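PDB 6AQZ: gdp-l-fucose synthetase from Naegleria fowleri, which binds NADP and probably catalyses the NADPH-dependent epimerisation and reduction of GDP-4-keto-6-deoxy-mannose to GDP-L-fucose. Local coordinates for residues F237-D242 / I325-Q330; D268-G273 / T319-A324; K214-Q219 / E334-A339; T223-F228 / Q274-I279. All blocks are in the same frame, centred on the assembly; numbering follows the deposited sequence.

Interaction 1 (F237-D242 / I325-Q330)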
loop_
_atom_site.group_PDB
_atom_site.type_symbol
_atom_site.label_atom_id
_atom_site.label_comp_id
_atom_site.label_asym_id
_atom_site.label_seq_id
_atom_site.Cartn_x
_atom_site.Cartn_y
_atom_site.Cartn_z
ATOM N N PHE A 237 19.849 9.319 17.531
ATOM C CA PHE A 237 19.443 10.678 17.160
ATOM C C PHE A 237 20.410 11.236 16.132
ATOM O O PHE A 237 21.624 11.254 16.369
ATOM C CB PHE A 237 19.400 11.628 18.370
ATOM C CG PHE A 237 18.329 11.287 19.382
ATOM C CD1 PHE A 237 17.005 11.652 19.164
ATOM C CD2 PHE A 237 18.645 10.583 20.539
ATOM C CE1 PHE A 237 16.025 11.345 20.080
ATOM C CE2 PHE A 237 17.675 10.268 21.461
ATOM C CZ PHE A 237 16.358 10.641 21.231
ATOM N N LEU A 238 19.878 11.724 15.010
ATOM C CA LEU A 238 20.708 12.212 13.911
ATOM C C LEU A 238 20.474 13.699 13.716
ATOM O O LEU A 238 19.342 14.120 13.460
ATOM C CB LEU A 238 20.426 11.448 12.612
ATOM C CG LEU A 238 21.312 11.803 11.416
ATOM C CD1 LEU A 238 22.797 11.550 11.764
ATOM C CD2 LEU A 238 20.886 10.999 10.188
ATOM N N TYR A 239 21.547 14.485 13.836
ATOM C CA TYR A 239 21.486 15.921 13.582
ATOM C C TYR A 239 21.066 16.193 12.146
ATOM O O TYR A 239 21.648 15.650 11.204
ATOM C CB TYR A 239 22.857 16.554 13.855
ATOM C CG TYR A 239 22.907 18.069 13.865
ATOM C CD1 TYR A 239 21.803 18.825 14.245
ATOM C CD2 TYR A 239 24.083 18.743 13.533
ATOM C CE1 TYR A 239 21.860 20.211 14.273
ATOM C CE2 TYR A 239 24.159 20.136 13.563
ATOM C CZ TYR A 239 23.043 20.866 13.934
ATOM O OH TYR A 239 23.092 22.240 13.961
ATOM N N SER A 240 20.093 17.085 11.977
ATOM C CA SER A 240 19.574 17.340 10.639
ATOM C C SER A 240 20.649 17.831 9.672
ATOM O O SER A 240 20.605 17.485 8.487
ATOM C CB SER A 240 18.416 18.330 10.722
ATOM O OG SER A 240 18.873 19.581 11.186
ATOM N N HIS A 241 21.624 18.629 10.132
ATOM C CA HIS A 241 22.676 19.042 9.202
ATOM C C HIS A 241 23.520 17.844 8.745
ATOM O O HIS A 241 23.904 17.755 7.571
ATOM C CB HIS A 241 23.560 20.114 9.832
ATOM C CG HIS A 241 22.852 21.405 10.072
ATOM N ND1 HIS A 241 23.468 22.498 10.641
ATOM C CD2 HIS A 241 21.576 21.780 9.821
ATOM C CE1 HIS A 241 22.605 23.493 10.727
ATOM N NE2 HIS A 241 21.446 23.081 10.244
ATOM N N ASP A 242 23.799 16.906 9.653
ATOM C CA ASP A 242 24.469 15.676 9.251
ATOM C C ASP A 242 23.607 14.863 8.283
ATOM O O ASP A 242 24.102 14.380 7.252
ATOM C CB ASP A 242 24.810 14.844 10.481
ATOM C CG ASP A 242 25.895 15.440 11.309
ATOM O OD1 ASP A 242 26.536 16.428 10.874
ATOM O OD2 ASP A 242 26.120 14.887 12.405
ATOM N N ILE A 325 23.491 19.587 19.799
ATOM C CA ILE A 325 22.440 20.078 20.687
ATOM C C ILE A 325 22.617 21.566 20.981
ATOM O O ILE A 325 21.660 22.341 20.899
ATOM C CB ILE A 325 22.407 19.267 21.990
ATOM C CG1 ILE A 325 21.875 17.845 21.713
ATOM C CG2 ILE A 325 21.604 20.044 23.027
ATOM C CD1 ILE A 325 20.443 17.837 21.236
ATOM N N LYS A 326 23.849 21.990 21.298
ATOM C CA LYS A 326 24.097 23.399 21.611
ATOM C C LYS A 326 23.762 24.290 20.418
ATOM O O LYS A 326 23.208 25.387 20.585
ATOM C CB LYS A 326 25.550 23.608 22.059
ATOM N N GLU A 327 24.092 23.831 19.200
ATOM C CA GLU A 327 23.756 24.596 18.001
ATOM C C GLU A 327 22.244 24.713 17.836
ATOM O O GLU A 327 21.727 25.770 17.460
ATOM C CB GLU A 327 24.388 23.954 16.757
ATOM C CG GLU A 327 25.892 24.212 16.617
ATOM C CD GLU A 327 26.550 23.591 15.377
ATOM O OE1 GLU A 327 25.855 23.010 14.494
ATOM O OE2 GLU A 327 27.798 23.691 15.297
ATOM N N THR A 328 21.512 23.645 18.135
ATOM C CA THR A 328 20.061 23.720 18.015
ATOM C C THR A 328 19.460 24.637 19.084
ATOM O O THR A 328 18.605 25.481 18.776
ATOM C CB THR A 328 19.468 22.310 18.092
ATOM O OG1 THR A 328 20.079 21.486 17.085
ATOM C CG2 THR A 328 17.956 22.351 17.869
ATOM N N VAL A 329 19.914 24.504 20.335
ATOM C CA VAL A 329 19.418 25.357 21.413
ATOM C C VAL A 329 19.711 26.822 21.116
ATOM O O VAL A 329 18.839 27.684 21.274
ATOM C CB VAL A 329 20.010 24.922 22.768
ATOM C CG1 VAL A 329 19.736 25.975 23.826
ATOM C CG2 VAL A 329 19.445 23.595 23.214
ATOM N N GLN A 330 20.930 27.127 20.655
ATOM C CA GLN A 330 21.258 28.515 20.322
ATOM C C GLN A 330 20.351 29.028 19.213
ATOM O O GLN A 330 19.896 30.174 19.259
ATOM C CB GLN A 330 22.730 28.658 19.926
HETATM O O HOH W 1 26.052 22.769 11.892
#
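Y239 lays its ring against helix 321-335, with its hydroxyl beside E327 and its CE1 near T328. The phenol donates from OH to OE1 of E327 at 2.9 Å, and it approaches the lone pair of OE1 that points away from OE2. Ring and carboxylate planes stand 58° apart, and the two side chains cross at about a right angle. Y239 swings its CG anti to the backbone N (chi1 -170°), which carries the hydroxyl across to the helix although the CA atoms of Y239 and I325 stay 8.3 Å apart. CE1 of Y239 lies 3.6 Å from OG1 of T328, approached obliquely; that hydroxyl is engaged with the carbonyl of A324, one turn earlier. OE1 of E327 has a second donor, a water at 2.6 Å, which also meets ND1 of H241, while Q323 holds OE2. The carboxylate is therefore gripped at both oxygens, an arrangement likely to favour its ionised form. Y239 is the N-cap residue of helix 240-253, at the end of strand 234-239 in the Rossmann-type sheet. Its ring also meets F194 of strand 184-194 and T328 touches M212, so the contact sits between the central sheet and helix 321-335, with helix 207-221 alongside.

Interaction 2 (D268-G273 / T319-A324)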
loop_
_atom_site.group_PDB
_atom_site.type_symbol
_atom_site.label_atom_id
_atom_site.label_comp_id
_atom_site.label_asym_id
_atom_site.label_seq_id
_atom_site.Cartn_x
_atom_site.Cartn_y
_atom_site.Cartn_z
ATOM N N ASP A 268 26.635 5.161 19.431
ATOM C CA ASP A 268 26.255 6.557 19.595
ATOM C C ASP A 268 24.822 6.733 20.092
ATOM O O ASP A 268 24.325 7.860 20.118
ATOM C CB ASP A 268 26.467 7.325 18.285
ATOM C CG ASP A 268 27.944 7.505 17.945
ATOM O OD1 ASP A 268 28.770 7.531 18.876
ATOM O OD2 ASP A 268 28.272 7.628 16.744
ATOM N N GLU A 269 24.134 5.649 20.442
ATOM C CA GLU A 269 22.784 5.762 20.982
ATOM C C GLU A 269 22.817 6.422 22.366
ATOM O O GLU A 269 23.636 6.071 23.220
ATOM C CB GLU A 269 22.123 4.388 21.044
ATOM C CG GLU A 269 22.716 3.464 22.094
ATOM C CD GLU A 269 22.346 2.025 21.854
ATOM O OE1 GLU A 269 21.479 1.780 20.977
ATOM O OE2 GLU A 269 22.926 1.149 22.534
ATOM N N LYS A 270 22.025 7.468 22.545
ATOM C CA LYS A 270 21.910 8.136 23.837
ATOM C C LYS A 270 20.646 7.704 24.592
ATOM O O LYS A 270 19.611 7.406 23.993
ATOM C CB LYS A 270 21.939 9.655 23.652
ATOM C CG LYS A 270 23.244 10.198 23.046
ATOM C CD LYS A 270 24.476 9.723 23.806
ATOM C CE LYS A 270 25.723 10.564 23.480
ATOM N NZ LYS A 270 26.602 9.988 22.412
ATOM N N SER A 271 20.731 7.672 25.919
ATOM C CA SER A 271 19.515 7.432 26.677
ATOM C C SER A 271 18.660 8.699 26.696
ATOM O O SER A 271 19.145 9.815 26.488
ATOM C CB SER A 271 19.843 7.002 28.102
ATOM O OG SER A 271 20.008 8.124 28.939
ATOM N N ILE A 272 17.369 8.524 26.959
ATOM C CA ILE A 272 16.477 9.679 26.951
ATOM C C ILE A 272 16.881 10.677 28.035
ATOM O O ILE A 272 16.782 11.895 27.844
ATOM C CB ILE A 272 15.013 9.224 27.063
ATOM C CG1 ILE A 272 14.485 8.902 25.665
ATOM C CG2 ILE A 272 14.141 10.302 27.711
ATOM C CD1 ILE A 272 13.154 8.138 25.656
ATOM N N GLY A 273 17.315 10.176 29.193
ATOM C CA GLY A 273 17.847 11.052 30.218
ATOM C C GLY A 273 19.118 11.759 29.789
ATOM O O GLY A 273 19.309 12.940 30.087
ATOM N N THR A 319 28.703 15.224 13.390
ATOM C CA THR A 319 28.787 16.264 14.417
ATOM C C THR A 319 28.605 15.621 15.788
ATOM O O THR A 319 27.653 14.861 15.980
ATOM C CB THR A 319 27.700 17.335 14.230
ATOM O OG1 THR A 319 27.775 17.918 12.925
ATOM C CG2 THR A 319 27.832 18.434 15.299
ATOM N N PRO A 320 29.498 15.867 16.748
ATOM C CA PRO A 320 29.280 15.342 18.104
ATOM C C PRO A 320 27.925 15.776 18.651
ATOM O O PRO A 320 27.450 16.884 18.378
ATOM C CB PRO A 320 30.436 15.948 18.908
ATOM C CG PRO A 320 31.497 16.189 17.907
ATOM C CD PRO A 320 30.792 16.554 16.620
ATOM N N PHE A 321 27.293 14.872 19.410
ATOM C CA PHE A 321 25.931 15.096 19.897
ATOM C C PHE A 321 25.843 16.390 20.718
ATOM O O PHE A 321 24.949 17.222 20.505
ATOM C CB PHE A 321 25.475 13.868 20.708
ATOM C CG PHE A 321 24.067 13.966 21.236
ATOM C CD1 PHE A 321 22.985 13.986 20.373
ATOM C CD2 PHE A 321 23.827 14.063 22.595
ATOM C CE1 PHE A 321 21.681 14.112 20.859
ATOM C CE2 PHE A 321 22.534 14.179 23.088
ATOM C CZ PHE A 321 21.460 14.202 22.224
ATOM N N GLU A 322 26.785 16.591 21.637
ATOM C CA GLU A 322 26.753 17.791 22.473
ATOM C C GLU A 322 26.822 19.067 21.634
ATOM O O GLU A 322 26.023 19.991 21.833
ATOM C CB GLU A 322 27.898 17.756 23.492
ATOM C CG GLU A 322 27.858 16.584 24.502
ATOM C CD GLU A 322 28.121 15.204 23.877
ATOM O OE1 GLU A 322 28.632 15.137 22.738
ATOM O OE2 GLU A 322 27.804 14.184 24.531
ATOM N N GLN A 323 27.725 19.120 20.649
ATOM C CA GLN A 323 27.830 20.318 19.815
ATOM C C GLN A 323 26.568 20.521 18.977
ATOM O O GLN A 323 26.118 21.660 18.790
ATOM C CB GLN A 323 29.089 20.250 18.946
ATOM C CG GLN A 323 29.263 21.388 17.924
ATOM C CD GLN A 323 30.408 21.133 16.923
ATOM O OE1 GLN A 323 31.365 20.404 17.213
ATOM N NE2 GLN A 323 30.302 21.732 15.738
ATOM N N ALA A 324 25.969 19.432 18.479
ATOM C CA ALA A 324 24.746 19.577 17.693
ATOM C C ALA A 324 23.592 20.076 18.560
ATOM O O ALA A 324 22.792 20.912 18.119
ATOM C CB ALA A 324 24.378 18.255 17.007
#
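K270 lays its CG over one face of the F321 ring, a CH-pi contact between the short strand 270-271 and the first turn of helix 321-335. The strand is an antiparallel addition beside strand 234-239 of the otherwise parallel Rossmann-type sheet. CG of K270 lies 4.1 Å from the centroid of the F321 ring and 19° off the ring normal, which places it over the face, displaced toward the rim. The nearest ring atom is CD2 of F321, 3.9 Å from CG of K270, and CE of K270 comes within 4.1 Å of the same CD2. The lysine bends at chi2 (-53°), which brings CE beside CD2, above the plane but outside the ring. CE of K270 lies 4.3 Å from OE2 of E322, but the last bond turns NZ away to 4.9 Å, too far for a salt bridge; the opposite charges may still attract weakly.

In the next shell, V275 of helix 272-283 touches both K270 and F321, and T278 of that helix adds to the packing on the ring. Backbone hydrogen bonding of K270 with R235 fixes the strand, and S271 follows as N-cap of helix 272-283. On the other side P320 is the N-cap residue of helix 321-335, whose first turn is closed by the bond from N of A324 to O of P320, 2.9 Å long.

Interaction 3 (K214-Q219 / E334-A339)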
loop_
_atom_site.group_PDB
_atom_site.type_symbol
_atom_site.label_atom_id
_atom_site.label_comp_id
_atom_site.label_asym_id
_atom_site.label_seq_id
_atom_site.Cartn_x
_atom_site.Cartn_y
_atom_site.Cartn_z
ATOM N N LYS A 214 10.175 22.333 26.412
ATOM C CA LYS A 214 9.858 22.130 27.818
ATOM C C LYS A 214 10.917 22.754 28.716
ATOM O O LYS A 214 10.590 23.421 29.708
ATOM C CB LYS A 214 9.736 20.630 28.102
ATOM C CG LYS A 214 8.359 20.168 28.506
ATOM C CD LYS A 214 7.926 18.966 27.712
ATOM C CE LYS A 214 7.752 17.753 28.616
ATOM N NZ LYS A 214 7.192 18.178 29.935
ATOM N N CYS A 215 12.191 22.564 28.371
ATOM C CA CYS A 215 13.267 23.126 29.172
ATOM C C CYS A 215 13.223 24.651 29.112
ATOM O O CYS A 215 13.472 25.334 30.118
ATOM C CB CYS A 215 14.615 22.580 28.698
ATOM S SG CYS A 215 16.020 22.970 29.796
ATOM N N TYR A 216 12.940 25.196 27.925
ATOM C CA TYR A 216 12.783 26.634 27.763
ATOM C C TYR A 216 11.675 27.183 28.659
ATOM O O TYR A 216 11.857 28.217 29.308
ATOM C CB TYR A 216 12.501 26.948 26.294
ATOM C CG TYR A 216 12.290 28.426 25.990
ATOM C CD1 TYR A 216 11.019 28.995 26.101
ATOM C CD2 TYR A 216 13.339 29.241 25.561
ATOM C CE1 TYR A 216 10.808 30.337 25.812
ATOM C CE2 TYR A 216 13.133 30.579 25.272
ATOM C CZ TYR A 216 11.867 31.125 25.400
ATOM O OH TYR A 216 11.659 32.461 25.115
ATOM N N LYS A 217 10.524 26.498 28.721
ATOM C CA LYS A 217 9.432 26.959 29.577
ATOM C C LYS A 217 9.828 26.921 31.050
ATOM O O LYS A 217 9.509 27.844 31.814
ATOM C CB LYS A 217 8.173 26.120 29.332
ATOM C CG LYS A 217 7.463 26.337 27.974
ATOM C CD LYS A 217 6.324 25.293 27.752
ATOM C CE LYS A 217 5.717 25.365 26.340
ATOM N NZ LYS A 217 4.444 24.581 26.189
ATOM N N ALA A 218 10.552 25.878 31.452
ATOM C CA ALA A 218 10.980 25.729 32.833
ATOM C C ALA A 218 11.942 26.835 33.247
ATOM O O ALA A 218 11.885 27.324 34.382
ATOM C CB ALA A 218 11.629 24.362 33.021
ATOM N N GLN A 219 12.818 27.254 32.334
ATOM C CA GLN A 219 13.771 28.310 32.657
ATOM C C GLN A 219 13.073 29.666 32.773
ATOM O O GLN A 219 13.344 30.442 33.699
ATOM C CB GLN A 219 14.863 28.345 31.579
ATOM C CG GLN A 219 15.971 29.356 31.870
ATOM C CD GLN A 219 17.178 29.177 30.955
ATOM O OE1 GLN A 219 17.072 29.238 29.718
ATOM N NE2 GLN A 219 18.342 28.962 31.564
ATOM N N GLU A 334 17.626 32.193 19.751
ATOM C CA GLU A 334 17.664 33.368 18.889
ATOM C C GLU A 334 16.423 33.504 18.016
ATOM O O GLU A 334 16.133 34.612 17.566
ATOM C CB GLU A 334 18.913 33.352 18.009
ATOM N N ASN A 335 15.666 32.424 17.782
ATOM C CA ASN A 335 14.564 32.478 16.824
ATOM C C ASN A 335 13.219 32.071 17.416
ATOM O O ASN A 335 12.261 31.881 16.664
ATOM C CB ASN A 335 14.867 31.587 15.618
ATOM C CG ASN A 335 16.009 32.111 14.786
ATOM O OD1 ASN A 335 15.838 33.065 14.029
ATOM N ND2 ASN A 335 17.186 31.501 14.925
ATOM N N TYR A 336 13.095 32.049 18.743
ATOM C CA TYR A 336 11.914 31.484 19.389
ATOM C C TYR A 336 10.618 32.031 18.816
ATOM O O TYR A 336 9.646 31.287 18.663
ATOM C CB TYR A 336 11.965 31.754 20.895
ATOM C CG TYR A 336 10.796 31.161 21.680
ATOM C CD1 TYR A 336 10.736 29.795 21.950
ATOM C CD2 TYR A 336 9.762 31.972 22.173
ATOM C CE1 TYR A 336 9.683 29.241 22.677
ATOM C CE2 TYR A 336 8.692 31.420 22.902
ATOM C CZ TYR A 336 8.665 30.057 23.151
ATOM O OH TYR A 336 7.628 29.484 23.866
ATOM N N GLU A 337 10.572 33.330 18.517
ATOM C CA GLU A 337 9.320 33.931 18.068
ATOM C C GLU A 337 8.808 33.293 16.781
ATOM O O GLU A 337 7.601 33.058 16.640
ATOM C CB GLU A 337 9.491 35.437 17.872
ATOM C CG GLU A 337 8.232 36.120 17.358
ATOM C CD GLU A 337 8.461 37.564 16.943
ATOM O OE1 GLU A 337 9.471 38.152 17.375
ATOM O OE2 GLU A 337 7.637 38.106 16.176
ATOM N N THR A 338 9.704 32.976 15.846
ATOM C CA THR A 338 9.299 32.424 14.560
ATOM C C THR A 338 9.363 30.913 14.537
ATOM O O THR A 338 9.139 30.321 13.478
ATOM C CB THR A 338 10.158 32.965 13.408
ATOM O OG1 THR A 338 11.533 32.652 13.643
ATOM C CG2 THR A 338 9.970 34.460 13.234
ATOM N N ALA A 339 9.709 30.281 15.653
ATOM C CA ALA A 339 9.852 28.838 15.657
ATOM C C ALA A 339 8.480 28.174 15.707
ATOM O O ALA A 339 7.540 28.680 16.337
ATOM C CB ALA A 339 10.725 28.383 16.825
#
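An offset aromatic stack joins helix 207-221 to the C-terminal segment 334-339, which follows on from helix 321-335. The pair is Y216 and Y336. Their ring centroids are 4.1 Å apart and the planes are inclined by 20°, so the rings lie face to face with a small tilt. Each presents a rim atom to the face of the other: CE1 of Y336 lies 3.5 Å above the plane of Y216, and CE1 of Y216 lies 3.4 Å above the plane of Y336. The tightest approach is 3.4 Å, from CE1 of Y216 to CZ of Y336. At the other side of the overlap, OH of Y216 settles 3.5 Å from CD2 of Y336, so the phenol oxygen of one ring lies near the base of the other.

With chi1 close to 180° in both tyrosines (179° in Y216 and -178° in Y336), both rings project into the gap between backbones whose CA atoms are 9.7 Å apart. The hydroxyl of Y336 is tied to NE2 of H213, the residue just before 214-219, which probably helps to hold this ring in place against its partner. K341 makes a cation-pi contact with Y336 and F332 meets its ring at a steep angle, so the stack is one part of an aromatic and cationic cluster at the C terminus.

Around the pair, Y216 also packs on F283 of helix 272-283 and L333 of helix 321-335, while the neighbouring C215 reaches F225 of strand 225-228.

Interaction 4 (T223-F228 / Q274-I279)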
loop_
_atom_site.group_PDB
_atom_site.type_symbol
_atom_site.label_atom_id
_atom_site.label_comp_id
_atom_site.label_asym_id
_atom_site.label_seq_id
_atom_site.Cartn_x
_atom_site.Cartn_y
_atom_site.Cartn_z
ATOM N N THR A 223 9.961 26.778 36.857
ATOM C CA THR A 223 9.427 25.472 37.196
ATOM C C THR A 223 10.511 24.406 37.107
ATOM O O THR A 223 11.701 24.692 36.955
ATOM C CB THR A 223 8.252 25.148 36.282
ATOM O OG1 THR A 223 8.726 24.890 34.955
ATOM C CG2 THR A 223 7.297 26.321 36.240
ATOM N N ASP A 224 10.098 23.160 37.267
ATOM C CA ASP A 224 10.974 22.019 37.091
ATOM C C ASP A 224 10.919 21.559 35.642
ATOM O O ASP A 224 9.901 21.713 34.959
ATOM C CB ASP A 224 10.583 20.872 38.022
ATOM C CG ASP A 224 10.973 21.128 39.466
ATOM O OD1 ASP A 224 11.532 22.212 39.769
ATOM O OD2 ASP A 224 10.717 20.239 40.304
ATOM N N PHE A 225 12.057 21.062 35.159
ATOM C CA PHE A 225 12.169 20.431 33.848
ATOM C C PHE A 225 11.708 18.983 33.991
ATOM O O PHE A 225 12.369 18.182 34.664
ATOM C CB PHE A 225 13.617 20.517 33.373
ATOM C CG PHE A 225 13.862 19.967 31.985
ATOM C CD1 PHE A 225 12.835 19.833 31.074
ATOM C CD2 PHE A 225 15.139 19.555 31.614
ATOM C CE1 PHE A 225 13.081 19.317 29.819
ATOM C CE2 PHE A 225 15.387 19.037 30.366
ATOM C CZ PHE A 225 14.357 18.919 29.467
ATOM N N VAL A 226 10.563 18.647 33.398
ATOM C CA VAL A 226 9.928 17.342 33.592
ATOM C C VAL A 226 10.070 16.512 32.327
ATOM O O VAL A 226 9.638 16.938 31.249
ATOM C CB VAL A 226 8.448 17.478 33.976
ATOM C CG1 VAL A 226 7.845 16.099 34.213
ATOM C CG2 VAL A 226 8.280 18.409 35.209
ATOM N N VAL A 227 10.637 15.315 32.464
ATOM C CA VAL A 227 10.800 14.362 31.366
ATOM C C VAL A 227 9.862 13.186 31.606
ATOM O O VAL A 227 9.878 12.588 32.689
ATOM C CB VAL A 227 12.256 13.868 31.269
ATOM C CG1 VAL A 227 12.474 13.023 30.024
ATOM C CG2 VAL A 227 13.237 15.041 31.339
ATOM N N PHE A 228 9.086 12.815 30.590
ATOM C CA PHE A 228 8.198 11.670 30.757
ATOM C C PHE A 228 9.021 10.390 30.765
ATOM O O PHE A 228 10.086 10.309 30.146
ATOM C CB PHE A 228 7.151 11.609 29.644
ATOM C CG PHE A 228 6.132 12.709 29.707
ATOM C CD1 PHE A 228 5.881 13.372 30.896
ATOM C CD2 PHE A 228 5.425 13.081 28.576
ATOM C CE1 PHE A 228 4.948 14.386 30.955
ATOM C CE2 PHE A 228 4.489 14.094 28.632
ATOM C CZ PHE A 228 4.251 14.746 29.821
ATOM N N GLN A 274 20.007 11.047 29.084
ATOM C CA GLN A 274 21.233 11.673 28.588
ATOM C C GLN A 274 20.919 12.840 27.661
ATOM O O GLN A 274 21.572 13.889 27.723
ATOM C CB GLN A 274 22.083 10.652 27.833
ATOM C CG GLN A 274 23.045 9.845 28.655
ATOM C CD GLN A 274 23.832 8.859 27.796
ATOM O OE1 GLN A 274 23.258 7.989 27.136
ATOM N NE2 GLN A 274 25.149 9.006 27.792
ATOM N N VAL A 275 19.919 12.669 26.797
ATOM C CA VAL A 275 19.481 13.750 25.925
ATOM C C VAL A 275 18.950 14.906 26.763
ATOM O O VAL A 275 19.294 16.073 26.546
ATOM C CB VAL A 275 18.422 13.219 24.938
ATOM C CG1 VAL A 275 17.793 14.344 24.141
ATOM C CG2 VAL A 275 19.038 12.165 24.008
ATOM N N ALA A 276 18.131 14.583 27.765
ATOM C CA ALA A 276 17.554 15.601 28.631
ATOM C C ALA A 276 18.637 16.384 29.375
ATOM O O ALA A 276 18.521 17.604 29.542
ATOM C CB ALA A 276 16.575 14.939 29.600
ATOM N N GLN A 277 19.677 15.690 29.863
ATOM C CA GLN A 277 20.778 16.360 30.555
ATOM C C GLN A 277 21.553 17.278 29.614
ATOM O O GLN A 277 21.909 18.407 29.982
ATOM C CB GLN A 277 21.720 15.333 31.178
ATOM C CG GLN A 277 22.843 15.944 31.975
ATOM C CD GLN A 277 22.333 16.701 33.184
ATOM O OE1 GLN A 277 21.302 16.352 33.749
ATOM N NE2 GLN A 277 23.049 17.742 33.586
ATOM N N THR A 278 21.818 16.808 28.391
ATOM C CA THR A 278 22.519 17.634 27.416
ATOM C C THR A 278 21.716 18.876 27.093
ATOM O O THR A 278 22.273 19.968 26.941
ATOM C CB THR A 278 22.760 16.832 26.138
ATOM O OG1 THR A 278 23.274 15.550 26.483
ATOM C CG2 THR A 278 23.737 17.548 25.215
ATOM N N ILE A 279 20.397 18.717 26.974
ATOM C CA ILE A 279 19.516 19.851 26.755
ATOM C C ILE A 279 19.545 20.762 27.963
ATOM O O ILE A 279 19.630 21.988 27.833
ATOM C CB ILE A 279 18.092 19.357 26.456
ATOM C CG1 ILE A 279 18.052 18.661 25.086
ATOM C CG2 ILE A 279 17.090 20.505 26.581
ATOM C CD1 ILE A 279 16.706 18.028 24.764
#
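F225 and V227 turn the same side of strand 225-228 toward helix 272-283, where A276 and I279 receive them. The segments run nearly antiparallel, at 160° between their N-to-C directions, and their axes come within 10.2 Å.

Three apolar side-chain contacts bridge the segments. CG2 of V227 reaches CB of A276 at 3.8 Å. F225 meets the same methyl more loosely, and its CZ lies 4.3 Å from CG2 of I279. A chi1 of -177° extends that ring away from its own backbone N, toward the helix.

One polar atom joins in: O of A276 lies 3.5 Å from CE2 of F225, at the ring edge and in its plane, where the weakly positive aromatic C-H can face the carbonyl. Within the helix, O of Q274 accepts from both N and OG1 of T278, which reach it from opposite faces of the carbonyl plane; the OG1 bond is 2.7 Å long.

Strand 225-228 pairs in parallel with 289-292, whose M289 packs on F225 and A276. The methyl of A276 faces V227 and the F225 ring where the backbones are nearest, at ordinary helix-on-sheet spacing, and with all four touching residues buried, the join rests on shape and apolar burial.

How the interactions relate
From the N terminus, the first segment met is 214-219, and interaction 3 closes the longest loop by joining it to 334-339; the other three contacts all lie within that loop. Interaction 4 opens next, at 223-228, and closes at 274-279. Interaction 1 starts between these, at 237-242, and closes at 325-330, so the two cross. Interaction 2 (268-273 with 319-324) lies within interaction 1 and also crosses interaction 4. Helix 321-335 serves interactions 1, 2 and 3, and helix 272-283 serves 2 and 4. Direct packing between V275 and both F237 and F321 links interactions 1, 2 and 4, tying the Rossmann-type sheet to the small two-stranded sheet.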